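N-terminal acetyltransferase-like protein (Chaetomium thermophilum, PDB 5NNP) probably serves as the helical-repeat auxiliary subunit of an N-terminal acetyltransferase A-type complex, pairing with a subunit that binds the coenzyme A-derived ligand. Local coordinates at residues 257-262 / 278-283; 293-298 / 327-332; 309-314 / 343-348; 316-321 / 372-377. All coordinates share one frame; numbering follows the deposited sequence.

Four contacts lie side by side along helices 256-265 to 369-381, a worked example of a core spread over many small interfaces. Interaction 1 comes first; its centre lies about 14 Å from that of interaction 2, where Leu296 packs on Tyr259 and Tyr280. Interactions 2, 3 and 4 interleave in sequence: 3 and 4 share helix 303-320, which the helices of 2 flank; centres lie about 12 Å apart for 2 and 3, about 10 Å for 3 and 4. At interaction 4, Lys320 NZ hydrogen-bonds O8A of carboxymethyl coenzyme A (3.1 Å), also bound by another protein's chain; the Asn328 side chain of interaction 2 is about 11 Å from this ligand at the nearest atoms.

Interaction 1 of 4, residues 257-262 / 278-283; sequences DYYKGL and AVYDEY
Tyr259 and Tyr280 bring their rings together between helices 256-265 and 273-286, and the contact is readily followed along Tyr259 from its root to its hydroxyl. CB begins against the far end of the partner, 3.4 Å from Tyr280 OH. CG follows, 3.5 Å from Tyr280 CE2; CD1 makes the nearest ring approach, 3.4 Å from Tyr280 CE2. Farther along, CE1 lies 3.8 Å from Tyr280 CD2. Tyr280 CE2 sits over one face of the Tyr259 ring. The two planes are only 17° apart, but the rings have slid past each other, with centroids 4.8 Å apart, and barely overlap. At the tip, Tyr259 OH comes 4.0 Å from Tyr283 CB, which meets the ring at its edge; the Tyr259 hydroxyl is hydrogen-bonded to Pro253 O.

A turn farther on, Leu262 carries the second part of the interface. Its CG is anti to the backbone N (chi1 179°), which sends CD2 across to Val279 CG1 at 3.4 Å and, less closely, to Tyr283 CE2 at 4.1 Å. Arg246 of helix 238-251 packs on Leu262 and Tyr283, Leu249 of the same helix on Tyr259, and Leu296 on both paired tyrosines. The helices run at 131° to each other, a steeply crossed, roughly antiparallel pair of successive helices, consistent with the helical-repeat build of this auxiliary-subunit family.

No hydrogen bond joins the two segments: aromatic and aliphatic carbons hold them by close packing, and the buried Tyr259 hydroxyl is satisfied by a backbone carbonyl rather than by the helix it faces.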
# COMPACT_ATOMS: atom_id res chain seq x y z
N ASP A 257 6.76 -19.05 -7.23
CA ASP A 257 7.33 -19.74 -6.08
C ASP A 257 6.89 -21.19 -5.94
O ASP A 257 7.62 -22.00 -5.35
CB ASP A 257 7.01 -18.98 -4.79
CG ASP A 257 7.77 -17.68 -4.69
OD1 ASP A 257 8.76 -17.51 -5.43
OD2 ASP A 257 7.38 -16.83 -3.86
N TYR A 258 5.72 -21.55 -6.47
CA TYR A 258 5.28 -22.94 -6.40
C TYR A 258 6.21 -23.81 -7.24
O TYR A 258 6.52 -24.94 -6.85
CB TYR A 258 3.83 -23.11 -6.87
CG TYR A 258 2.80 -22.34 -6.05
CD1 TYR A 258 3.07 -21.96 -4.73
CD2 TYR A 258 1.57 -22.00 -6.60
CE1 TYR A 258 2.13 -21.26 -3.99
CE2 TYR A 258 0.64 -21.29 -5.86
CZ TYR A 258 0.92 -20.93 -4.55
OH TYR A 258 -0.01 -20.21 -3.81
N TYR A 259 6.66 -23.30 -8.40
CA TYR A 259 7.62 -24.07 -9.20
C TYR A 259 8.96 -24.20 -8.44
O TYR A 259 9.54 -25.29 -8.39
CB TYR A 259 7.84 -23.43 -10.57
CG TYR A 259 6.63 -23.47 -11.49
CD1 TYR A 259 6.35 -24.59 -12.26
CD2 TYR A 259 5.78 -22.38 -11.59
CE1 TYR A 259 5.25 -24.63 -13.10
CE2 TYR A 259 4.68 -22.41 -12.42
CZ TYR A 259 4.41 -23.54 -13.18
OH TYR A 259 3.32 -23.56 -14.01
N LYS A 260 9.43 -23.10 -7.86
CA LYS A 260 10.67 -23.13 -7.09
C LYS A 260 10.59 -24.20 -6.00
O LYS A 260 11.46 -25.06 -5.90
CB LYS A 260 10.98 -21.77 -6.47
CG LYS A 260 11.45 -20.74 -7.47
CD LYS A 260 11.78 -19.41 -6.82
CE LYS A 260 12.30 -18.41 -7.85
NZ LYS A 260 12.79 -17.17 -7.20
N GLY A 261 9.51 -24.14 -5.21
CA GLY A 261 9.25 -25.12 -4.17
C GLY A 261 9.25 -26.56 -4.66
O GLY A 261 9.93 -27.40 -4.07
N LEU A 262 8.51 -26.85 -5.72
CA LEU A 262 8.46 -28.20 -6.28
C LEU A 262 9.86 -28.66 -6.66
O LEU A 262 10.32 -29.72 -6.24
CB LEU A 262 7.56 -28.27 -7.52
CG LEU A 262 7.48 -29.64 -8.19
CD1 LEU A 262 6.98 -30.71 -7.19
CD2 LEU A 262 6.60 -29.62 -9.44
N ALA A 278 11.36 -30.36 -17.77
CA ALA A 278 10.41 -31.47 -17.72
C ALA A 278 9.27 -31.15 -16.75
O ALA A 278 8.09 -31.35 -17.06
CB ALA A 278 11.12 -32.74 -17.30
N VAL A 279 9.62 -30.64 -15.58
CA VAL A 279 8.62 -30.19 -14.63
C VAL A 279 7.71 -29.15 -15.29
O VAL A 279 6.49 -29.25 -15.24
CB VAL A 279 9.25 -29.59 -13.37
CG1 VAL A 279 8.18 -29.16 -12.39
CG2 VAL A 279 10.19 -30.58 -12.73
N TYR A 280 8.31 -28.14 -15.91
CA TYR A 280 7.54 -27.07 -16.54
C TYR A 280 6.71 -27.55 -17.72
O TYR A 280 5.56 -27.16 -17.88
CB TYR A 280 8.46 -25.94 -16.99
CG TYR A 280 9.01 -25.14 -15.84
CD1 TYR A 280 10.23 -25.47 -15.26
CD2 TYR A 280 8.29 -24.08 -15.31
CE1 TYR A 280 10.73 -24.75 -14.19
CE2 TYR A 280 8.79 -23.35 -14.25
CZ TYR A 280 10.00 -23.68 -13.69
OH TYR A 280 10.50 -22.96 -12.63
N ASP A 281 7.29 -28.40 -18.56
CA ASP A 281 6.56 -28.91 -19.71
C ASP A 281 5.34 -29.68 -19.23
O ASP A 281 4.28 -29.63 -19.85
CB ASP A 281 7.46 -29.81 -20.58
CG ASP A 281 8.53 -29.02 -21.30
OD1 ASP A 281 8.35 -27.80 -21.49
OD2 ASP A 281 9.56 -29.61 -21.69
N GLU A 282 5.49 -30.38 -18.12
CA GLU A 282 4.40 -31.16 -17.59
C GLU A 282 3.18 -30.30 -17.29
O GLU A 282 2.07 -30.68 -17.64
CB GLU A 282 4.85 -31.90 -16.33
CG GLU A 282 3.77 -32.76 -15.75
CD GLU A 282 4.23 -33.48 -14.52
OE1 GLU A 282 5.35 -34.05 -14.57
OE2 GLU A 282 3.49 -33.47 -13.51
N TYR A 283 3.38 -29.15 -16.65
CA TYR A 283 2.25 -28.28 -16.33
C TYR A 283 1.77 -27.50 -17.54
O TYR A 283 0.61 -27.15 -17.62
CB TYR A 283 2.58 -27.36 -15.16
CG TYR A 283 2.55 -28.16 -13.87
CD1 TYR A 283 1.37 -28.34 -13.17
CD2 TYR A 283 3.69 -28.81 -13.41
CE1 TYR A 283 1.33 -29.11 -12.03
CE2 TYR A 283 3.65 -29.57 -12.28
CZ TYR A 283 2.48 -29.73 -11.59
OH TYR A 283 2.46 -30.51 -10.45

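Interaction 2 of 4, residues 293-298 / 327-332; sequences AKRLPL and ANLKHL
Arg295 and Asn328 meet through aliphatic carbon rather than through a direct polar bond: Arg295 CD rests 3.3 Å from Asn328 ND2, and the two side chains cross at about a right angle. Their polar ends converge instead on Asp291, whose OD2 takes a salt bridge from Arg295 NH2 and a hydrogen bond from Asn328 ND2. A bend at chi3 (83°) turns the guanidinium out of the line of its chain, and His331 CE1 lies at the edge of that group, 4.3 Å from Arg295 NE. An alanine at Arg295 is likely to leave Asp291 without its charged mate and to open a gap beside Asn328.

The apolar contacts belong to three leucines. Leu298 CD1 touches Leu329 CD2 at 3.8 Å, and Leu298 CB meets Leu332 CD1 at 3.7 Å.

Arg295, Asn328 and His331 also pack on the chain of another protein, so this inner contact borders a subunit interface. Within its own chain, helix 303-320 lies against two of the leucines, with Tyr313 and Leu314 on Leu329 and Thr309 on Leu298, while Leu296 packs on both helices 256-265 and 273-286, and Pro297 on the latter.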
# COMPACT_ATOMS: atom_id res chain seq x y z
N ALA A 293 4.00 -21.53 -17.44
CA ALA A 293 4.52 -22.85 -17.74
C ALA A 293 5.30 -22.88 -19.06
O ALA A 293 6.01 -23.84 -19.34
CB ALA A 293 3.38 -23.87 -17.77
N LYS A 294 5.17 -21.83 -19.87
CA LYS A 294 5.94 -21.72 -21.11
C LYS A 294 7.10 -20.75 -20.99
O LYS A 294 8.16 -20.96 -21.58
CB LYS A 294 5.06 -21.28 -22.28
CG LYS A 294 3.92 -22.22 -22.61
CD LYS A 294 3.01 -21.59 -23.67
CE LYS A 294 2.07 -22.62 -24.27
NZ LYS A 294 0.99 -23.02 -23.32
N ARG A 295 6.89 -19.68 -20.22
CA ARG A 295 7.79 -18.52 -20.19
C ARG A 295 8.96 -18.68 -19.22
O ARG A 295 10.08 -18.26 -19.52
CB ARG A 295 7.01 -17.26 -19.82
CG ARG A 295 7.88 -16.02 -19.78
CD ARG A 295 7.13 -14.86 -19.14
NE ARG A 295 7.17 -14.88 -17.68
CZ ARG A 295 6.22 -15.39 -16.89
NH1 ARG A 295 6.36 -15.34 -15.57
NH2 ARG A 295 5.14 -15.95 -17.40
N LEU A 296 8.67 -19.26 -18.06
CA LEU A 296 9.63 -19.38 -16.97
C LEU A 296 10.93 -20.11 -17.35
O LEU A 296 12.01 -19.65 -17.00
CB LEU A 296 8.96 -20.06 -15.76
CG LEU A 296 8.07 -19.08 -15.00
CD1 LEU A 296 7.20 -19.74 -13.92
CD2 LEU A 296 8.92 -17.98 -14.39
N PRO A 297 10.82 -21.24 -18.08
CA PRO A 297 12.00 -21.99 -18.57
C PRO A 297 13.01 -21.14 -19.34
O PRO A 297 14.14 -21.59 -19.55
CB PRO A 297 11.38 -23.04 -19.49
CG PRO A 297 10.03 -23.29 -18.90
CD PRO A 297 9.57 -21.95 -18.39
N LEU A 298 12.62 -19.95 -19.78
CA LEU A 298 13.55 -19.08 -20.48
C LEU A 298 14.49 -18.40 -19.50
O LEU A 298 15.42 -17.71 -19.90
CB LEU A 298 12.80 -18.01 -21.30
CG LEU A 298 11.80 -18.48 -22.37
CD1 LEU A 298 11.01 -17.29 -22.93
CD2 LEU A 298 12.49 -19.28 -23.47
N ALA A 327 7.25 -6.64 -23.00
CA ALA A 327 7.16 -6.35 -21.57
C ALA A 327 7.20 -7.62 -20.72
O ALA A 327 7.66 -7.61 -19.60
CB ALA A 327 5.90 -5.57 -21.27
N ASN A 328 6.73 -8.72 -21.30
CA ASN A 328 6.69 -10.00 -20.64
C ASN A 328 8.04 -10.71 -20.69
O ASN A 328 8.27 -11.69 -19.98
CB ASN A 328 5.61 -10.88 -21.29
CG ASN A 328 5.10 -11.97 -20.36
OD1 ASN A 328 4.87 -11.75 -19.17
ND2 ASN A 328 4.92 -13.17 -20.91
N LEU A 329 8.96 -10.20 -21.51
CA LEU A 329 10.25 -10.88 -21.69
C LEU A 329 11.49 -10.04 -21.34
O LEU A 329 12.59 -10.60 -21.20
CB LEU A 329 10.36 -11.38 -23.13
CG LEU A 329 9.37 -12.47 -23.59
CD1 LEU A 329 9.47 -12.69 -25.08
CD2 LEU A 329 9.59 -13.79 -22.86
N LYS A 330 11.34 -8.73 -21.16
CA LYS A 330 12.49 -7.84 -21.00
C LYS A 330 13.35 -8.14 -19.77
O LYS A 330 14.51 -7.72 -19.71
CB LYS A 330 12.04 -6.38 -20.94
CG LYS A 330 11.14 -6.04 -19.77
CD LYS A 330 10.76 -4.58 -19.82
CE LYS A 330 10.44 -4.04 -18.46
NZ LYS A 330 10.13 -2.59 -18.53
N HIS A 331 12.78 -8.84 -18.80
CA HIS A 331 13.52 -9.28 -17.61
C HIS A 331 14.70 -10.18 -17.97
O HIS A 331 15.63 -10.33 -17.17
CB HIS A 331 12.59 -10.02 -16.65
CG HIS A 331 12.07 -11.32 -17.19
ND1 HIS A 331 11.02 -11.39 -18.08
CD2 HIS A 331 12.45 -12.59 -16.96
CE1 HIS A 331 10.77 -12.65 -18.38
NE2 HIS A 331 11.63 -13.41 -17.71
N LEU A 332 14.65 -10.81 -19.14
CA LEU A 332 15.72 -11.70 -19.60
C LEU A 332 16.92 -10.95 -20.17
O LEU A 332 17.99 -11.52 -20.35
CB LEU A 332 15.21 -12.67 -20.66
CG LEU A 332 14.15 -13.70 -20.27
CD1 LEU A 332 13.61 -14.36 -21.51
CD2 LEU A 332 14.75 -14.74 -19.34

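Interaction 3 of 4, residues 309-314 / 343-348; sequences TAKAYL and ASLAEE
Leu345 fits between Ala310, Lys311 and Leu314, and this is the tightly packed half of the contact between helices 303-320 and 336-352. Each of its branches has its own neighbour. CD1 approaches Ala310 CB at 3.7 Å and also lies 3.5 Å from Lys311 N, so it lies beside the helix backbone as well as a side chain. CD2 lies alongside the aliphatic part of the lysine, 3.7 Å from Lys311 CD. From the next turn, Leu314 CD1 comes in against Leu345 CB at 3.8 Å. With an alanine in place of Leu345, both methyl branches are removed, and the gap between Ala310 and the lysine stem would probably leave that stem freer to move.

The segment axes approach to 10.0 Å and cross at 49°, running in broadly the same direction. This oblique packing between helices that are not immediate neighbours in sequence is consistent with the helical-repeat solenoid expected of the family. Tyr377 and Leu378 of helix 369-381 pack on Ala346, while Leu329 and Thr325 of helix 325-329 back Leu314.

Toward the partly exposed side the contact becomes polar and its details less certain. Lys311, its CG anti to the backbone N (chi1 -174°) and its chain extended beyond, reaches toward Glu348 at about a right angle. The modelled positions of these two charged ends are too close to be reliable, so the pairing itself is plausible but its geometry doubtful. Glu352 OE1 is modelled as a second salt-bridge partner, with the same caution over the place of NZ, and a glycerol, probably from the crystallisation liquor, lies about 3 Å from the Lys311 side chain.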
# COMPACT_ATOMS: atom_id res chain seq x y z
N THR A 309 13.33 -22.87 -27.68
CA THR A 309 12.16 -22.59 -26.85
C THR A 309 11.65 -21.16 -27.06
O THR A 309 10.44 -20.92 -27.10
CB THR A 309 12.46 -22.78 -25.35
OG1 THR A 309 12.90 -24.12 -25.10
CG2 THR A 309 11.23 -22.49 -24.54
N ALA A 310 12.58 -20.22 -27.18
CA ALA A 310 12.23 -18.82 -27.36
C ALA A 310 11.54 -18.56 -28.70
O ALA A 310 10.61 -17.74 -28.78
CB ALA A 310 13.47 -17.95 -27.24
N LYS A 311 11.97 -19.26 -29.75
CA LYS A 311 11.30 -19.11 -31.04
C LYS A 311 9.85 -19.58 -30.95
O LYS A 311 8.94 -18.87 -31.37
CB LYS A 311 12.04 -19.87 -32.14
CG LYS A 311 11.46 -19.62 -33.53
CD LYS A 311 12.49 -19.81 -34.64
CE LYS A 311 11.91 -19.37 -35.97
NZ LYS A 311 12.84 -19.60 -37.11
N ALA A 312 9.64 -20.75 -30.36
CA ALA A 312 8.29 -21.31 -30.24
C ALA A 312 7.37 -20.43 -29.39
O ALA A 312 6.17 -20.35 -29.67
CB ALA A 312 8.35 -22.69 -29.69
N TYR A 313 7.91 -19.77 -28.37
CA TYR A 313 7.11 -18.87 -27.56
C TYR A 313 6.78 -17.60 -28.35
O TYR A 313 5.62 -17.17 -28.38
CB TYR A 313 7.83 -18.52 -26.25
CG TYR A 313 7.06 -17.61 -25.34
CD1 TYR A 313 6.11 -18.11 -24.47
CD2 TYR A 313 7.29 -16.23 -25.33
CE1 TYR A 313 5.39 -17.27 -23.62
CE2 TYR A 313 6.57 -15.37 -24.49
CZ TYR A 313 5.62 -15.91 -23.63
OH TYR A 313 4.90 -15.10 -22.78
N LEU A 314 7.79 -17.01 -28.99
CA LEU A 314 7.58 -15.80 -29.79
C LEU A 314 6.56 -16.01 -30.92
O LEU A 314 5.73 -15.14 -31.17
CB LEU A 314 8.90 -15.31 -30.37
CG LEU A 314 9.76 -14.50 -29.41
CD1 LEU A 314 11.00 -13.98 -30.12
CD2 LEU A 314 8.97 -13.33 -28.79
N ALA A 343 16.17 -10.67 -30.33
CA ALA A 343 16.06 -9.75 -31.46
C ALA A 343 16.21 -10.50 -32.80
O ALA A 343 15.45 -10.27 -33.76
CB ALA A 343 17.09 -8.66 -31.33
N SER A 344 17.17 -11.42 -32.84
CA SER A 344 17.40 -12.22 -34.02
C SER A 344 16.17 -13.06 -34.36
O SER A 344 15.81 -13.20 -35.52
CB SER A 344 18.63 -13.11 -33.83
OG SER A 344 18.81 -14.01 -34.92
N LEU A 345 15.53 -13.63 -33.34
CA LEU A 345 14.34 -14.45 -33.58
C LEU A 345 13.17 -13.62 -34.10
O LEU A 345 12.41 -14.08 -34.96
CB LEU A 345 13.93 -15.17 -32.30
CG LEU A 345 14.85 -16.34 -31.96
CD1 LEU A 345 14.39 -16.96 -30.66
CD2 LEU A 345 14.84 -17.36 -33.10
N ALA A 346 13.03 -12.40 -33.59
CA ALA A 346 11.98 -11.50 -34.06
C ALA A 346 12.20 -11.16 -35.53
O ALA A 346 11.28 -11.21 -36.34
CB ALA A 346 11.95 -10.23 -33.22
N GLU A 347 13.43 -10.79 -35.86
CA GLU A 347 13.79 -10.49 -37.23
C GLU A 347 13.53 -11.70 -38.11
O GLU A 347 13.08 -11.58 -39.26
CB GLU A 347 15.25 -10.06 -37.30
CG GLU A 347 15.58 -9.26 -38.54
CD GLU A 347 15.13 -7.82 -38.43
OE1 GLU A 347 15.34 -7.23 -37.36
OE2 GLU A 347 14.56 -7.29 -39.41
N GLU A 348 13.79 -12.88 -37.55
CA GLU A 348 13.62 -14.15 -38.24
C GLU A 348 12.15 -14.41 -38.54
O GLU A 348 11.80 -14.88 -39.62
CB GLU A 348 14.20 -15.27 -37.39
CG GLU A 348 14.79 -16.42 -38.14
CD GLU A 348 15.37 -17.46 -37.19
OE1 GLU A 348 14.59 -18.26 -36.63
OE2 GLU A 348 16.61 -17.46 -36.97

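Interaction 4 of 4, residues 316-321 / 372-377; sequences LMFDKG and GAALYY. With CMC (carboxymethyl coenzyme *a), chain B.
Phe318 and Tyr377 owe their meeting to contrasting first torsions: Phe318 has CG beside the backbone N (chi1 -71°), whereas Tyr377 has CG anti to it (chi1 -178°). The contact joins the C-terminal end of helix 303-320, closed at Gly321 by a Schellman motif, to helix 369-381, part of which falls in a predicted tetratricopeptide repeat. At Gly321 the chain takes positive phi, which favours glycine, and its N bonds back to Phe318 O at 2.8 Å.

The phenylalanine ring is the centre of the packing. Ala374 CA stands over the middle of one face, 4.0 Å from the centroid and almost on the ring normal, a CH-pi contact. Tyr377 meets it in an offset edge-to-face pair, planes at 71° and centroids 5.9 Å apart, with the edge of Phe318 directed at the tyrosine face. Phe318 CZ is also 3.7 Å from Tyr377 CB, and Phe318 CD1 is 3.8 Å from Ala373 CB. The small alanines let the helix come close to the ring, and the methyl of Ala373 also lies 4.0 Å from Gly321 C. Tyr349 adds a further edge-to-face neighbour to Phe318, and Tyr377 OH is hydrogen-bonded to Tyr333 OH.

The helix end also borders another protein's chain. Lys320 O accepts a hydrogen bond from a basic side chain of that chain, to which carboxymethyl coenzyme A is also hydrogen-bonded. Bent at chi3 and chi4, the Lys320 side chain lets NZ donate a hydrogen bond of 3.1 Å to O8A of carboxymethyl coenzyme A, an oxygen of the phosphate on the ribose.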
# COMPACT_ATOMS: atom_id res chain seq x y z
N LEU A 316 3.97 -18.06 -31.01
CA LEU A 316 2.66 -18.02 -30.36
C LEU A 316 2.19 -16.59 -30.13
O LEU A 316 1.06 -16.24 -30.46
CB LEU A 316 2.68 -18.75 -29.01
CG LEU A 316 2.49 -20.26 -29.03
CD1 LEU A 316 2.82 -20.82 -27.67
CD2 LEU A 316 1.06 -20.60 -29.41
N MET A 317 3.06 -15.76 -29.55
CA MET A 317 2.62 -14.43 -29.16
C MET A 317 2.44 -13.54 -30.39
O MET A 317 1.44 -12.83 -30.50
CB MET A 317 3.61 -13.80 -28.16
CG MET A 317 3.82 -14.62 -26.89
SD MET A 317 2.38 -14.77 -25.80
CE MET A 317 2.67 -13.40 -24.67
N PHE A 318 3.40 -13.58 -31.31
CA PHE A 318 3.29 -12.76 -32.51
C PHE A 318 2.08 -13.15 -33.34
O PHE A 318 1.37 -12.30 -33.83
CB PHE A 318 4.57 -12.85 -33.33
CG PHE A 318 5.72 -12.16 -32.69
CD1 PHE A 318 5.50 -11.22 -31.69
CD2 PHE A 318 7.03 -12.45 -33.06
CE1 PHE A 318 6.56 -10.57 -31.08
CE2 PHE A 318 8.09 -11.80 -32.46
CZ PHE A 318 7.87 -10.86 -31.47
N ASP A 319 1.84 -14.45 -33.47
CA ASP A 319 0.70 -14.91 -34.25
C ASP A 319 -0.61 -14.43 -33.66
O ASP A 319 -1.57 -14.14 -34.38
CB ASP A 319 0.70 -16.43 -34.35
CG ASP A 319 1.69 -16.93 -35.38
OD1 ASP A 319 2.27 -16.09 -36.11
OD2 ASP A 319 1.87 -18.16 -35.48
N LYS A 320 -0.63 -14.33 -32.34
CA LYS A 320 -1.78 -13.88 -31.59
C LYS A 320 -1.85 -12.34 -31.65
O LYS A 320 -2.85 -11.73 -31.30
CB LYS A 320 -1.70 -14.40 -30.15
CG LYS A 320 -3.02 -14.42 -29.38
CD LYS A 320 -2.81 -14.82 -27.92
CE LYS A 320 -3.83 -14.15 -26.98
NZ LYS A 320 -5.25 -14.62 -27.16
N GLY A 321 -0.77 -11.73 -32.11
CA GLY A 321 -0.72 -10.29 -32.27
C GLY A 321 -0.48 -9.51 -30.99
O GLY A 321 -0.65 -8.29 -30.96
N GLY A 372 2.89 -6.73 -37.52
CA GLY A 372 2.87 -5.58 -36.63
C GLY A 372 3.51 -5.91 -35.30
O GLY A 372 4.32 -5.15 -34.78
N ALA A 373 3.17 -7.08 -34.76
CA ALA A 373 3.62 -7.46 -33.42
C ALA A 373 5.15 -7.66 -33.36
O ALA A 373 5.78 -7.28 -32.38
CB ALA A 373 2.88 -8.74 -32.95
N ALA A 374 5.73 -8.22 -34.42
CA ALA A 374 7.19 -8.37 -34.48
C ALA A 374 7.87 -7.03 -34.69
O ALA A 374 8.90 -6.76 -34.09
CB ALA A 374 7.58 -9.35 -35.58
N LEU A 375 7.32 -6.19 -35.56
CA LEU A 375 7.93 -4.89 -35.81
C LEU A 375 7.87 -4.07 -34.53
O LEU A 375 8.81 -3.37 -34.17
CB LEU A 375 7.25 -4.16 -36.98
CG LEU A 375 7.45 -4.72 -38.40
CD1 LEU A 375 6.55 -3.98 -39.38
CD2 LEU A 375 8.91 -4.61 -38.86
N TYR A 376 6.74 -4.17 -33.83
CA TYR A 376 6.56 -3.48 -32.56
C TYR A 376 7.50 -3.99 -31.48
O TYR A 376 7.95 -3.22 -30.63
CB TYR A 376 5.12 -3.61 -32.08
CG TYR A 376 4.83 -2.83 -30.83
CD1 TYR A 376 4.97 -1.45 -30.80
CD2 TYR A 376 4.39 -3.46 -29.68
CE1 TYR A 376 4.70 -0.73 -29.66
CE2 TYR A 376 4.12 -2.74 -28.53
CZ TYR A 376 4.28 -1.38 -28.53
OH TYR A 376 4.01 -0.66 -27.39
N TYR A 377 7.78 -5.29 -31.50
CA TYR A 377 8.72 -5.87 -30.53
C TYR A 377 10.10 -5.29 -30.79
O TYR A 377 10.83 -4.93 -29.85
CB TYR A 377 8.78 -7.40 -30.62
CG TYR A 377 9.72 -8.02 -29.60
CD1 TYR A 377 11.10 -8.06 -29.82
CD2 TYR A 377 9.24 -8.56 -28.42
CE1 TYR A 377 11.96 -8.63 -28.89
CE2 TYR A 377 10.08 -9.12 -27.49
CZ TYR A 377 11.44 -9.15 -27.72
OH TYR A 377 12.26 -9.72 -26.78
N1A CMC B . -10.15 -6.79 -27.73
C2A CMC B . -11.03 -7.83 -27.76
N3A CMC B . -10.98 -8.82 -26.82
C4A CMC B . -10.04 -8.78 -25.84
C5A CMC B . -9.12 -7.70 -25.80
C6A CMC B . -9.20 -6.70 -26.77
N6A CMC B . -8.30 -5.64 -26.74
N7A CMC B . -8.24 -7.95 -24.64
C8A CMC B . -8.68 -9.11 -24.08
N9A CMC B . -9.70 -9.55 -24.81
C1B CMC B . -10.40 -10.74 -24.47
C2B CMC B . -9.90 -11.91 -25.22
O2B CMC B . -11.02 -12.60 -25.79
C3B CMC B . -9.30 -12.79 -24.23
O3B CMC B . -9.71 -14.14 -24.49
P3B CMC B . -8.81 -15.01 -25.46
O7A CMC B . -9.47 -16.30 -25.73
O8A CMC B . -7.35 -15.18 -24.90
O9A CMC B . -8.80 -14.41 -26.79
C4B CMC B . -9.93 -12.40 -22.94
O4B CMC B . -10.20 -11.02 -23.07
C5B CMC B . -8.92 -12.62 -21.87
O5B CMC B . -7.79 -11.85 -22.29
P1A CMC B . -6.92 -11.25 -21.07
O1A CMC B . -5.47 -11.14 -21.45
O2A CMC B . -7.04 -12.19 -19.87
O3A CMC B . -7.47 -9.78 -20.64
P2A CMC B . -6.59 -8.58 -20.13
O4A CMC B . -5.94 -7.91 -21.31
O5A CMC B . -5.54 -9.08 -19.20
O6A CMC B . -7.52 -7.57 -19.36
CBP CMC B . -9.25 -5.90 -19.24
CCP CMC B . -8.81 -7.27 -19.85
CDP CMC B . -9.24 -6.10 -17.69
CEP CMC B . -10.70 -5.52 -19.70
CAP CMC B . -8.24 -4.82 -19.71
OAP CMC B . -8.35 -4.61 -21.07
C9P CMC B . -8.34 -3.46 -19.00
O9P CMC B . -7.74 -3.26 -17.94
N8P CMC B . -9.12 -2.39 -19.60
C7P CMC B . -9.21 -1.09 -18.97
C6P CMC B . -9.87 -1.11 -17.55
C5P CMC B . -11.20 -1.81 -17.69
O5P CMC B . -11.96 -1.50 -18.58
N4P CMC B . -11.53 -2.87 -16.78
C3P CMC B . -12.78 -3.57 -16.94
C2P CMC B . -13.82 -3.07 -15.94
S1P CMC B . -15.35 -4.00 -16.20
C1 CMC B . -15.87 -4.71 -14.63
C2 CMC B . -15.48 -3.74 -13.54
O21 CMC B . -14.43 -3.87 -12.93